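Side-chain contacts in serine-rich secreted cell wall anchored (LPXTG-motif ) protein (Lactobacillus reuteri ATCC 53608, PDB 5NXK), which probably serves as a cell-surface adhesin, its beta-solenoid region helping this gut bacterium to attach to host surfaces: residues Gly49-Ala54 with Glu139-Ser144; Asp185-Leu190 with Met213-Asn218; Gly263-Ala268 with Ser281-Ala286. All blocks are in the same frame, centred on the assembly; numbering follows the deposited sequence.

Contact 1. Residues Gly49-Ala54 with Glu139-Ser144; sequences GHYINA and EVDGQS
Val140 makes the van der Waals part of this contact, its two methyls divided between Tyr51 and Asn53. CG2 lies over one face of the Tyr51 ring in a CH-pi contact, 3.8 Å from the ring centroid and 27° off the normal. It is displaced toward the rim, nearest to Tyr51 CE2 at 3.4 Å. The other methyl, Val140 CG1, packs on the amide of Asn53 with 3.4 Å to ND2, the two side chains passing in opposite directions.

These contacts join two different elements. Tyr51 and Asn53 belong to strand 51-54 of a long parallel sheet of the beta-solenoid, in the region assigned to the pectate lyase-like adhesive family. Val140 instead ends the first strand of a beta-hairpin, 137-140 with 143-146, whose type I' turn from Val140 to Gln143 is closed by backbone hydrogen bonds in both directions. The hairpin thus lays its tip against the side of a coil.

Of the polar contacts, the pair of Tyr51 and Asp141 sits at the exposed margin. Tyr51 OH is 3.0 Å from Asp141 OD2, which lies near the ring plane, at its edge; the carboxylate plane is turned 63° from the ring. Asn53 is a buried polar group: its CG stands anti to the backbone N (chi1 179°), directing the amide toward the hairpin, where OD1 is hydrogen-bonded to Tyr138 OH.

Contact 2. Residues Asp185-Leu190 with Met213-Asn218; sequences DIDMWL and MENIGN
Asp187 meets both Met213 and Asn215 across the interior of the beta-solenoid, where the chain turns a corner between parallel-sheet faces. Segment 185-190 covers most of strand 186-191, while segment 213-218 takes in the end of strand 210-214 and the loop after it, so the contact spans two walls of the coil. Starting at its CB, Asp187 lies 4.0 Å from Met213 SD. With chi1 at -63°, CG is anti to the carbonyl carbon, and the carboxylate is sent toward Asn215. OD1 takes hydrogen bonds from Thr219 OG1 and Asn181 ND2.

The other oxygen, OD2, packs 3.6 Å from Met213 CB and accepts a hydrogen bond from Asn215 ND2 at 2.8 Å. The N-H...O angle is 156°. The donor reaches OD2 from above the carboxylate plane, 45° out of it, while OD2 stays close to the amide plane of Asn215; the two flat groups are nearly perpendicular. Asn222 ND2 also bonds to OD2, so a buried carboxylate is gripped by four donors from side chains, which would probably favour its charged form. Asn215 is itself held by strand 176-181: ND2 also reaches Leu179 O, and OD1 accepts from Asn181 N.

Beside this polar cluster the methionines form the apolar part. Met188 runs extended and crosses the bent chain of Met213 at about a right angle, bringing its CE to 3.8 Å from Met213 SD.

Contact 3. Residues Gly263-Ala268 with Ser281-Ala286; sequences GNIELA and SNFRVA
Ile265 CD1 rests over one face of the Phe283 ring, 4.1 Å from its centroid and 22° off the ring normal, a CH-pi contact offset toward the rim. The nearest ring carbon to that methyl is CD1 of Phe283, at 3.9 Å. A second branch of the same isoleucine takes up the far end of the ring: Ile265 CG2 is 4.0 Å from Phe283 CZ. The two branches of Ile265 therefore span the ring from its root to its tip. Leu267 CD1 approaches the ring edge, near its plane, 4.3 Å from CZ.

The CB of Phe283 points to strand 261-267, and a chi1 of -65°, with CG anti to the carbonyl carbon, carries the ring under Ile265 CD1. Strands 283-285 and 261-267 belong to different parallel sheets of the beta-solenoid, and the side chains meet in its interior. Neighbouring coils stack further layers against them: Phe233 and Ile293 flank Ile265 within its own sheet, Val235 and Phe295 do the same for Leu267, and Val250 touches Phe283. Leu275, from strand 272-277 of the same coil, also touches Phe283.

With carbon alone at the points of contact, cohesion between the two walls here rests on dispersion and the exclusion of water, and on the fit of a branched side chain against a ring.

Overall arrangement
Along the chain the three contacts come in series, 49-54 with 139-144, then 185-190 with 213-218, then 263-268 with 281-286. They also progress along the solenoid: the centres of contacts 1 and 2 are about 24 Å apart, those of contacts 2 and 3 about 16 Å apart, and contacts 1 and 3, about 38 Å apart, lie on opposite sides of the chain's centre. None touches another. Contacts 1 and 2 share the parallel sheet holding strands 51-54 and 210-214; contacts 2 and 3 share the one running from 186-191 to 283-285. Contacts 2 and 3 link walls within the coils, whereas contact 1 fastens a protruding hairpin to the outside, consistent with an elongated adhesin scaffold carrying an added hairpin.

Contact 1. Residues Gly49-Ala54 with Glu139-Ser144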
ATOM      1  N   GLY A  49       0.329   5.474 -20.444  1.00 34.09           N
ATOM      2  CA  GLY A  49      -0.978   4.854 -20.577  1.00 31.28           C
ATOM      3  C   GLY A  49      -0.926   3.348 -20.788  1.00 41.40           C
ATOM      4  O   GLY A  49      -1.975   2.706 -20.895  1.00 40.51           O
ATOM      5  N   HIS A  50       0.278   2.769 -20.819  1.00 32.46           N
ATOM      6  CA  HIS A  50       0.392   1.335 -21.063  1.00 28.75           C
ATOM      7  C   HIS A  50       0.213   0.517 -19.791  1.00 30.66           C
ATOM      8  O   HIS A  50       0.177   1.070 -18.697  1.00 32.78           O
ATOM      9  CB  HIS A  50       1.741   1.022 -21.703  1.00 36.70           C
ATOM     10  CG  HIS A  50       1.936   1.678 -23.031  1.00 51.05           C
ATOM     11  ND1 HIS A  50       1.279   1.257 -24.169  1.00 58.28           N
ATOM     12  CD2 HIS A  50       2.686   2.742 -23.401  1.00 50.99           C
ATOM     13  CE1 HIS A  50       1.636   2.022 -25.186  1.00 58.22           C
ATOM     14  NE2 HIS A  50       2.480   2.934 -24.745  1.00 57.01           N
ATOM     15  N   TYR A  51       0.099  -0.801 -19.931  1.00 33.26           N
ATOM     16  CA  TYR A  51       0.022  -1.642 -18.745  1.00 31.28           C
ATOM     17  C   TYR A  51       1.246  -2.543 -18.622  1.00 37.62           C
ATOM     18  O   TYR A  51       1.951  -2.794 -19.595  1.00 32.59           O
ATOM     19  CB  TYR A  51      -1.273  -2.486 -18.738  1.00 34.78           C
ATOM     20  CG  TYR A  51      -1.335  -3.664 -19.709  1.00 33.94           C
ATOM     21  CD1 TYR A  51      -0.575  -4.817 -19.498  1.00 34.88           C
ATOM     22  CD2 TYR A  51      -2.210  -3.649 -20.791  1.00 37.58           C
ATOM     23  CE1 TYR A  51      -0.643  -5.894 -20.363  1.00 36.92           C
ATOM     24  CE2 TYR A  51      -2.289  -4.731 -21.667  1.00 41.74           C
ATOM     25  CZ  TYR A  51      -1.502  -5.850 -21.447  1.00 41.94           C
ATOM     26  OH  TYR A  51      -1.568  -6.931 -22.305  1.00 41.35           O
ATOM     27  N   ILE A  52       1.488  -3.013 -17.404  1.00 31.53           N
ATOM     28  CA  ILE A  52       2.422  -4.090 -17.161  1.00 34.95           C
ATOM     29  C   ILE A  52       1.677  -5.177 -16.409  1.00 37.45           C
ATOM     30  O   ILE A  52       1.074  -4.920 -15.357  1.00 38.09           O
ATOM     31  CB  ILE A  52       3.642  -3.631 -16.334  1.00 34.71           C
ATOM     32  CG1 ILE A  52       4.301  -2.409 -16.978  1.00 31.53           C
ATOM     33  CG2 ILE A  52       4.635  -4.779 -16.180  1.00 29.95           C
ATOM     34  CD1 ILE A  52       5.388  -1.804 -16.154  1.00 30.61           C
ATOM     35  N   ASN A  53       1.713  -6.391 -16.931  1.00 30.00           N
ATOM     36  CA  ASN A  53       0.968  -7.485 -16.326  1.00 30.41           C
ATOM     37  C   ASN A  53       1.919  -8.560 -15.783  1.00 33.49           C
ATOM     38  O   ASN A  53       2.522  -9.326 -16.545  1.00 35.59           O
ATOM     39  CB  ASN A  53      -0.012  -8.062 -17.350  1.00 31.92           C
ATOM     40  CG  ASN A  53      -0.823  -9.225 -16.808  1.00 38.66           C
ATOM     41  OD1 ASN A  53      -0.930  -9.420 -15.597  1.00 39.86           O
ATOM     42  ND2 ASN A  53      -1.413 -10.003 -17.715  1.00 38.92           N
ATOM     43  N   ALA A  54       2.057  -8.601 -14.461  1.00 27.36           N
ATOM     44  CA  ALA A  54       2.973  -9.525 -13.804  1.00 27.72           C
ATOM     45  C   ALA A  54       2.257 -10.837 -13.515  1.00 34.94           C
ATOM     46  O   ALA A  54       1.479 -10.946 -12.559  1.00 30.82           O
ATOM     47  CB  ALA A  54       3.520  -8.921 -12.517  1.00 29.84           C
ATOM     48  N   GLU A 139      -9.051  -9.453 -16.026  1.00 40.78           N
ATOM     49  CA  GLU A 139      -8.925  -9.880 -17.409  1.00 51.23           C
ATOM     50  C   GLU A 139      -8.269  -8.774 -18.215  1.00 43.94           C
ATOM     51  O   GLU A 139      -8.642  -7.608 -18.108  1.00 44.96           O
ATOM     52  CB  GLU A 139     -10.285 -10.282 -17.998  1.00 62.32           C
ATOM     53  CG  GLU A 139     -10.466  -9.941 -19.471  1.00 76.92           C
ATOM     54  CD  GLU A 139     -11.597 -10.725 -20.117  1.00 87.95           C
ATOM     55  OE1 GLU A 139     -12.175 -11.602 -19.439  1.00 89.01           O
ATOM     56  OE2 GLU A 139     -11.901 -10.473 -21.304  1.00 91.77           O
ATOM     57  N   VAL A 140      -7.237  -9.123 -18.964  1.00 44.46           N
ATOM     58  CA  VAL A 140      -6.619  -8.133 -19.836  1.00 45.52           C
ATOM     59  C   VAL A 140      -6.300  -8.783 -21.182  1.00 48.70           C
ATOM     60  O   VAL A 140      -5.804  -9.916 -21.225  1.00 45.19           O
ATOM     61  CB  VAL A 140      -5.361  -7.504 -19.183  1.00 49.64           C
ATOM     62  CG1 VAL A 140      -4.322  -8.564 -18.846  1.00 43.19           C
ATOM     63  CG2 VAL A 140      -4.792  -6.401 -20.070  1.00 52.49           C
ATOM     64  N   ASP A 141      -6.648  -8.082 -22.265  1.00 57.53           N
ATOM     65  CA  ASP A 141      -6.542  -8.600 -23.633  1.00 68.38           C
ATOM     66  C   ASP A 141      -6.973 -10.059 -23.733  1.00 61.37           C
ATOM     67  O   ASP A 141      -6.218 -10.924 -24.171  1.00 59.03           O
ATOM     68  CB  ASP A 141      -5.128  -8.400 -24.198  1.00 77.20           C
ATOM     69  CG  ASP A 141      -4.779  -6.922 -24.404  1.00 81.88           C
ATOM     70  OD1 ASP A 141      -5.712  -6.090 -24.448  1.00 84.50           O
ATOM     71  OD2 ASP A 141      -3.580  -6.589 -24.551  1.00 78.08           O
ATOM     72  N   GLY A 142      -8.193 -10.308 -23.270  1.00 59.49           N
ATOM     73  CA  GLY A 142      -8.822 -11.611 -23.336  1.00 61.73           C
ATOM     74  C   GLY A 142      -8.315 -12.691 -22.404  1.00 65.69           C
ATOM     75  O   GLY A 142      -8.838 -13.802 -22.427  1.00 70.21           O
ATOM     76  N   GLN A 143      -7.313 -12.403 -21.582  1.00 61.90           N
ATOM     77  CA  GLN A 143      -6.856 -13.453 -20.688  1.00 64.62           C
ATOM     78  C   GLN A 143      -7.278 -13.164 -19.247  1.00 59.27           C
ATOM     79  O   GLN A 143      -7.035 -12.071 -18.720  1.00 55.73           O
ATOM     80  CB  GLN A 143      -5.343 -13.639 -20.794  1.00 71.18           C
ATOM     81  CG  GLN A 143      -4.928 -15.070 -20.498  1.00 83.71           C
ATOM     82  CD  GLN A 143      -5.245 -16.002 -21.663  1.00 93.54           C
ATOM     83  OE1 GLN A 143      -5.893 -17.039 -21.494  1.00 98.64           O
ATOM     84  NE2 GLN A 143      -4.789 -15.629 -22.852  1.00 93.28           N
ATOM     85  N   SER A 144      -7.951 -14.136 -18.638  1.00 54.02           N
ATOM     86  CA  SER A 144      -8.356 -14.031 -17.239  1.00 53.42           C
ATOM     87  C   SER A 144      -7.296 -14.638 -16.313  1.00 45.91           C
ATOM     88  O   SER A 144      -6.770 -15.721 -16.575  1.00 46.11           O
ATOM     89  CB  SER A 144      -9.706 -14.708 -17.015  1.00 52.24           C
ATOM     90  OG  SER A 144     -10.182 -14.470 -15.699  1.00 54.30           O
TER

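Contact 2. Residues Asp185-Leu190 with Met213-Asn218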
ATOM      1  N   ASP A 185      -9.325  -8.950   3.234  1.00 25.06           N
ATOM      2  CA  ASP A 185      -9.945  -8.551   4.494  1.00 23.60           C
ATOM      3  C   ASP A 185      -9.570  -7.143   4.918  1.00 29.77           C
ATOM      4  O   ASP A 185     -10.292  -6.502   5.691  1.00 24.99           O
ATOM      5  CB  ASP A 185      -9.561  -9.514   5.618  1.00 29.42           C
ATOM      6  CG  ASP A 185      -9.977 -10.953   5.334  1.00 38.12           C
ATOM      7  OD1 ASP A 185     -11.083 -11.163   4.790  1.00 36.83           O
ATOM      8  OD2 ASP A 185      -9.205 -11.872   5.685  1.00 38.76           O
ATOM      9  N   ILE A 186      -8.410  -6.681   4.466  1.00 25.41           N
ATOM     10  CA  ILE A 186      -7.868  -5.412   4.950  1.00 27.53           C
ATOM     11  C   ILE A 186      -7.434  -4.563   3.746  1.00 26.94           C
ATOM     12  O   ILE A 186      -6.839  -5.094   2.822  1.00 24.48           O
ATOM     13  CB  ILE A 186      -6.672  -5.645   5.923  1.00 20.25           C
ATOM     14  CG1 ILE A 186      -7.101  -6.550   7.086  1.00 24.65           C
ATOM     15  CG2 ILE A 186      -6.123  -4.315   6.446  1.00 21.80           C
ATOM     16  CD1 ILE A 186      -5.945  -6.961   7.993  1.00 24.44           C
ATOM     17  N   ASP A 187      -7.757  -3.267   3.738  1.00 24.27           N
ATOM     18  CA  ASP A 187      -7.341  -2.399   2.631  1.00 20.02           C
ATOM     19  C   ASP A 187      -5.865  -1.995   2.760  1.00 23.99           C
ATOM     20  O   ASP A 187      -5.112  -2.060   1.790  1.00 28.40           O
ATOM     21  CB  ASP A 187      -8.206  -1.135   2.545  1.00 22.48           C
ATOM     22  CG  ASP A 187      -9.687  -1.430   2.255  1.00 33.51           C
ATOM     23  OD1 ASP A 187     -10.018  -2.523   1.739  1.00 31.60           O
ATOM     24  OD2 ASP A 187     -10.527  -0.545   2.541  1.00 33.61           O
ATOM     25  N   MET A 188      -5.458  -1.575   3.957  1.00 22.00           N
ATOM     26  CA  MET A 188      -4.063  -1.174   4.201  1.00 24.92           C
ATOM     27  C   MET A 188      -3.587  -1.796   5.498  1.00 25.93           C
ATOM     28  O   MET A 188      -4.140  -1.508   6.555  1.00 25.87           O
ATOM     29  CB  MET A 188      -3.922   0.343   4.304  1.00 23.58           C
ATOM     30  CG  MET A 188      -4.225   1.120   3.035  1.00 32.36           C
ATOM     31  SD  MET A 188      -4.136   2.904   3.370  1.00 30.71           S
ATOM     32  CE  MET A 188      -4.359   3.566   1.721  1.00 29.12           C
ATOM     33  N   TRP A 189      -2.563  -2.638   5.428  1.00 23.21           N
ATOM     34  CA  TRP A 189      -2.015  -3.248   6.622  1.00 21.26           C
ATOM     35  C   TRP A 189      -0.560  -2.832   6.749  1.00 25.88           C
ATOM     36  O   TRP A 189       0.277  -3.235   5.946  1.00 23.85           O
ATOM     37  CB  TRP A 189      -2.122  -4.781   6.568  1.00 22.76           C
ATOM     38  CG  TRP A 189      -1.862  -5.453   7.884  1.00 24.15           C
ATOM     39  CD1 TRP A 189      -1.451  -4.858   9.042  1.00 24.14           C
ATOM     40  CD2 TRP A 189      -2.038  -6.846   8.193  1.00 26.88           C
ATOM     41  NE1 TRP A 189      -1.349  -5.788  10.041  1.00 24.26           N
ATOM     42  CE2 TRP A 189      -1.706  -7.014   9.549  1.00 22.44           C
ATOM     43  CE3 TRP A 189      -2.437  -7.964   7.449  1.00 26.91           C
ATOM     44  CZ2 TRP A 189      -1.761  -8.258  10.183  1.00 25.86           C
ATOM     45  CZ3 TRP A 189      -2.496  -9.195   8.083  1.00 25.18           C
ATOM     46  CH2 TRP A 189      -2.161  -9.333   9.433  1.00 26.30           C
ATOM     47  N   LEU A 190      -0.271  -2.023   7.763  1.00 21.57           N
ATOM     48  CA  LEU A 190       1.081  -1.546   8.007  1.00 21.78           C
ATOM     49  C   LEU A 190       1.541  -2.159   9.317  1.00 24.83           C
ATOM     50  O   LEU A 190       0.979  -1.880  10.377  1.00 30.67           O
ATOM     51  CB  LEU A 190       1.148  -0.021   8.065  1.00 21.58           C
ATOM     52  CG  LEU A 190       0.718   0.773   6.819  1.00 22.81           C
ATOM     53  CD1 LEU A 190      -0.795   0.995   6.774  1.00 19.25           C
ATOM     54  CD2 LEU A 190       1.475   2.103   6.718  1.00 21.40           C
ATOM     55  N   MET A 213     -12.155   4.787   0.463  1.00 22.65           N
ATOM     56  CA  MET A 213     -12.098   3.339   0.622  1.00 26.95           C
ATOM     57  C   MET A 213     -13.439   2.853   1.157  1.00 27.17           C
ATOM     58  O   MET A 213     -13.585   2.514   2.334  1.00 25.64           O
ATOM     59  CB  MET A 213     -10.924   2.912   1.520  1.00 27.63           C
ATOM     60  CG  MET A 213      -9.615   3.610   1.183  1.00 36.17           C
ATOM     61  SD  MET A 213      -8.117   2.745   1.767  1.00 43.14           S
ATOM     62  CE  MET A 213      -8.323   2.997   3.514  1.00 23.53           C
ATOM     63  N   GLU A 214     -14.422   2.842   0.263  1.00 27.20           N
ATOM     64  CA  GLU A 214     -15.790   2.504   0.625  1.00 32.42           C
ATOM     65  C   GLU A 214     -16.012   1.028   0.339  1.00 29.84           C
ATOM     66  O   GLU A 214     -16.510   0.661  -0.717  1.00 30.39           O
ATOM     67  CB  GLU A 214     -16.763   3.380  -0.160  1.00 34.14           C
ATOM     68  CG  GLU A 214     -16.727   4.830   0.313  1.00 40.40           C
ATOM     69  CD  GLU A 214     -17.650   5.738  -0.480  1.00 50.42           C
ATOM     70  OE1 GLU A 214     -17.584   5.724  -1.731  1.00 54.78           O
ATOM     71  OE2 GLU A 214     -18.421   6.485   0.152  1.00 53.24           O
ATOM     72  N   ASN A 215     -15.659   0.189   1.306  1.00 28.85           N
ATOM     73  CA  ASN A 215     -15.545  -1.242   1.075  1.00 26.79           C
ATOM     74  C   ASN A 215     -16.332  -2.056   2.085  1.00 31.64           C
ATOM     75  O   ASN A 215     -15.983  -3.198   2.399  1.00 28.92           O
ATOM     76  CB  ASN A 215     -14.068  -1.624   1.096  1.00 28.18           C
ATOM     77  CG  ASN A 215     -13.305  -1.009  -0.067  1.00 29.27           C
ATOM     78  OD1 ASN A 215     -13.764  -1.069  -1.209  1.00 29.76           O
ATOM     79  ND2 ASN A 215     -12.137  -0.416   0.215  1.00 25.35           N
ATOM     80  N   ILE A 216     -17.422  -1.461   2.555  1.00 31.58           N
ATOM     81  CA  ILE A 216     -18.258  -2.052   3.586  1.00 33.46           C
ATOM     82  C   ILE A 216     -18.869  -3.391   3.129  1.00 32.15           C
ATOM     83  O   ILE A 216     -19.230  -4.229   3.954  1.00 31.84           O
ATOM     84  CB  ILE A 216     -19.365  -1.047   4.014  1.00 28.84           C
ATOM     85  CG1 ILE A 216     -20.012  -1.462   5.334  1.00 34.24           C
ATOM     86  CG2 ILE A 216     -20.396  -0.848   2.909  1.00 32.81           C
ATOM     87  CD1 ILE A 216     -20.609  -0.299   6.082  1.00 32.49           C
ATOM     88  N   GLY A 217     -18.978  -3.598   1.822  1.00 34.62           N
ATOM     89  CA  GLY A 217     -19.456  -4.870   1.296  1.00 34.43           C
ATOM     90  C   GLY A 217     -18.446  -6.012   1.423  1.00 38.14           C
ATOM     91  O   GLY A 217     -18.791  -7.183   1.252  1.00 33.67           O
ATOM     92  N   ASN A 218     -17.202  -5.686   1.757  1.00 32.27           N
ATOM     93  CA  ASN A 218     -16.124  -6.664   1.635  1.00 29.17           C
ATOM     94  C   ASN A 218     -15.090  -6.637   2.757  1.00 30.38           C
ATOM     95  O   ASN A 218     -14.743  -7.663   3.328  1.00 31.33           O
ATOM     96  CB  ASN A 218     -15.398  -6.455   0.306  1.00 30.63           C
ATOM     97  CG  ASN A 218     -14.132  -7.294   0.188  1.00 36.59           C
ATOM     98  OD1 ASN A 218     -14.167  -8.416  -0.327  1.00 36.67           O
ATOM     99  ND2 ASN A 218     -13.007  -6.758   0.675  1.00 31.57           N
TER

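Contact 3. Residues Gly263-Ala268 with Ser281-Ala286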
ATOM      1  N   GLY A 263      -0.336   5.250  19.616  1.00 26.00           N
ATOM      2  CA  GLY A 263      -1.212   5.539  18.495  1.00 24.19           C
ATOM      3  C   GLY A 263      -1.546   7.020  18.506  1.00 22.54           C
ATOM      4  O   GLY A 263      -1.737   7.618  19.560  1.00 22.68           O
ATOM      5  N   ASN A 264      -1.588   7.620  17.327  1.00 22.45           N
ATOM      6  CA  ASN A 264      -1.933   9.020  17.207  1.00 24.04           C
ATOM      7  C   ASN A 264      -2.736   9.206  15.917  1.00 24.14           C
ATOM      8  O   ASN A 264      -2.264   8.910  14.802  1.00 22.04           O
ATOM      9  CB  ASN A 264      -0.682   9.918  17.215  1.00 28.81           C
ATOM     10  CG  ASN A 264      -0.073  10.076  18.617  1.00 38.93           C
ATOM     11  OD1 ASN A 264       0.779   9.274  19.031  1.00 38.81           O
ATOM     12  ND2 ASN A 264      -0.509  11.103  19.355  1.00 35.59           N
ATOM     13  N   ILE A 265      -3.954   9.702  16.084  1.00 19.79           N
ATOM     14  CA  ILE A 265      -4.808  10.024  14.963  1.00 20.26           C
ATOM     15  C   ILE A 265      -5.095  11.528  15.009  1.00 22.39           C
ATOM     16  O   ILE A 265      -5.518  12.065  16.033  1.00 23.25           O
ATOM     17  CB  ILE A 265      -6.090   9.203  15.002  1.00 21.22           C
ATOM     18  CG1 ILE A 265      -5.740   7.701  14.981  1.00 21.63           C
ATOM     19  CG2 ILE A 265      -7.031   9.592  13.849  1.00 18.53           C
ATOM     20  CD1 ILE A 265      -6.938   6.794  15.098  1.00 25.32           C
ATOM     21  N   GLU A 266      -4.816  12.213  13.909  1.00 23.72           N
ATOM     22  CA  GLU A 266      -4.947  13.661  13.876  1.00 25.15           C
ATOM     23  C   GLU A 266      -5.775  14.052  12.669  1.00 25.59           C
ATOM     24  O   GLU A 266      -5.428  13.720  11.547  1.00 27.00           O
ATOM     25  CB  GLU A 266      -3.566  14.333  13.826  1.00 34.07           C
ATOM     26  CG  GLU A 266      -2.674  14.030  15.051  1.00 56.44           C
ATOM     27  CD  GLU A 266      -1.284  14.679  14.988  1.00 69.48           C
ATOM     28  OE1 GLU A 266      -0.492  14.322  14.086  1.00 73.00           O
ATOM     29  OE2 GLU A 266      -0.979  15.538  15.845  1.00 77.80           O
ATOM     30  N   LEU A 267      -6.873  14.755  12.909  1.00 25.17           N
ATOM     31  CA  LEU A 267      -7.775  15.176  11.843  1.00 20.09           C
ATOM     32  C   LEU A 267      -7.749  16.700  11.814  1.00 26.76           C
ATOM     33  O   LEU A 267      -8.312  17.350  12.689  1.00 27.05           O
ATOM     34  CB  LEU A 267      -9.196  14.658  12.080  1.00 22.00           C
ATOM     35  CG  LEU A 267      -9.355  13.143  12.320  1.00 24.85           C
ATOM     36  CD1 LEU A 267     -10.814  12.707  12.359  1.00 26.00           C
ATOM     37  CD2 LEU A 267      -8.609  12.343  11.267  1.00 29.40           C
ATOM     38  N   ALA A 268      -7.108  17.271  10.805  1.00 25.07           N
ATOM     39  CA  ALA A 268      -6.779  18.695  10.833  1.00 25.45           C
ATOM     40  C   ALA A 268      -7.967  19.595  10.527  1.00 25.81           C
ATOM     41  O   ALA A 268      -8.953  19.162   9.932  1.00 27.00           O
ATOM     42  CB  ALA A 268      -5.638  18.986   9.836  1.00 23.95           C
ATOM     43  N   SER A 281     -15.785  -0.673  15.673  1.00 29.00           N
ATOM     44  CA  SER A 281     -15.668   0.737  16.040  1.00 28.10           C
ATOM     45  C   SER A 281     -14.968   1.434  14.899  1.00 27.97           C
ATOM     46  O   SER A 281     -14.121   0.837  14.250  1.00 27.52           O
ATOM     47  CB  SER A 281     -14.869   0.921  17.338  1.00 31.20           C
ATOM     48  OG  SER A 281     -15.336   0.072  18.369  1.00 38.68           O
ATOM     49  N   ASN A 282     -15.316   2.685  14.633  1.00 23.28           N
ATOM     50  CA  ASN A 282     -14.650   3.411  13.555  1.00 23.47           C
ATOM     51  C   ASN A 282     -13.144   3.529  13.825  1.00 25.23           C
ATOM     52  O   ASN A 282     -12.320   3.213  12.961  1.00 24.86           O
ATOM     53  CB  ASN A 282     -15.281   4.793  13.384  1.00 23.84           C
ATOM     54  CG  ASN A 282     -16.785   4.711  13.176  1.00 24.87           C
ATOM     55  OD1 ASN A 282     -17.564   4.873  14.118  1.00 28.02           O
ATOM     56  ND2 ASN A 282     -17.195   4.431  11.955  1.00 19.48           N
ATOM     57  N   PHE A 283     -12.787   3.981  15.025  1.00 23.14           N
ATOM     58  CA  PHE A 283     -11.386   3.955  15.457  1.00 26.10           C
ATOM     59  C   PHE A 283     -11.315   2.930  16.590  1.00 30.44           C
ATOM     60  O   PHE A 283     -11.847   3.158  17.677  1.00 28.85           O
ATOM     61  CB  PHE A 283     -10.897   5.335  15.942  1.00 22.78           C
ATOM     62  CG  PHE A 283     -10.865   6.404  14.869  1.00 24.00           C
ATOM     63  CD1 PHE A 283     -10.416   6.125  13.585  1.00 22.62           C
ATOM     64  CD2 PHE A 283     -11.261   7.705  15.163  1.00 25.05           C
ATOM     65  CE1 PHE A 283     -10.371   7.125  12.621  1.00 24.56           C
ATOM     66  CE2 PHE A 283     -11.214   8.706  14.201  1.00 23.61           C
ATOM     67  CZ  PHE A 283     -10.775   8.422  12.935  1.00 21.54           C
ATOM     68  N   ARG A 284     -10.699   1.788  16.323  1.00 25.94           N
ATOM     69  CA  ARG A 284     -10.663   0.706  17.297  1.00 26.85           C
ATOM     70  C   ARG A 284      -9.272   0.610  17.877  1.00 27.04           C
ATOM     71  O   ARG A 284      -8.334   0.227  17.173  1.00 23.24           O
ATOM     72  CB  ARG A 284     -11.038  -0.630  16.654  1.00 28.82           C
ATOM     73  CG  ARG A 284     -10.943  -1.848  17.582  1.00 31.05           C
ATOM     74  CD  ARG A 284     -11.924  -1.782  18.750  1.00 32.99           C
ATOM     75  NE  ARG A 284     -11.810  -2.958  19.619  1.00 36.06           N
ATOM     76  CZ  ARG A 284     -11.972  -2.955  20.941  1.00 42.65           C
ATOM     77  NH1 ARG A 284     -12.288  -1.835  21.586  1.00 41.09           N
ATOM     78  NH2 ARG A 284     -11.840  -4.089  21.620  1.00 41.52           N
ATOM     79  N   VAL A 285      -9.128   0.977  19.143  1.00 19.61           N
ATOM     80  CA  VAL A 285      -7.823   0.912  19.791  1.00 24.12           C
ATOM     81  C   VAL A 285      -7.944   0.143  21.099  1.00 27.67           C
ATOM     82  O   VAL A 285      -8.773   0.478  21.937  1.00 27.99           O
ATOM     83  CB  VAL A 285      -7.239   2.307  20.053  1.00 26.33           C
ATOM     84  CG1 VAL A 285      -5.842   2.179  20.656  1.00 25.61           C
ATOM     85  CG2 VAL A 285      -7.182   3.119  18.754  1.00 20.82           C
ATOM     86  N   ALA A 286      -7.139  -0.899  21.275  1.00 29.09           N
ATOM     87  CA  ALA A 286      -7.256  -1.712  22.483  1.00 31.50           C
ATOM     88  C   ALA A 286      -5.911  -2.344  22.816  1.00 31.74           C
ATOM     89  O   ALA A 286      -5.036  -2.436  21.955  1.00 27.61           O
ATOM     90  CB  ALA A 286      -8.338  -2.792  22.305  1.00 27.20           C
TER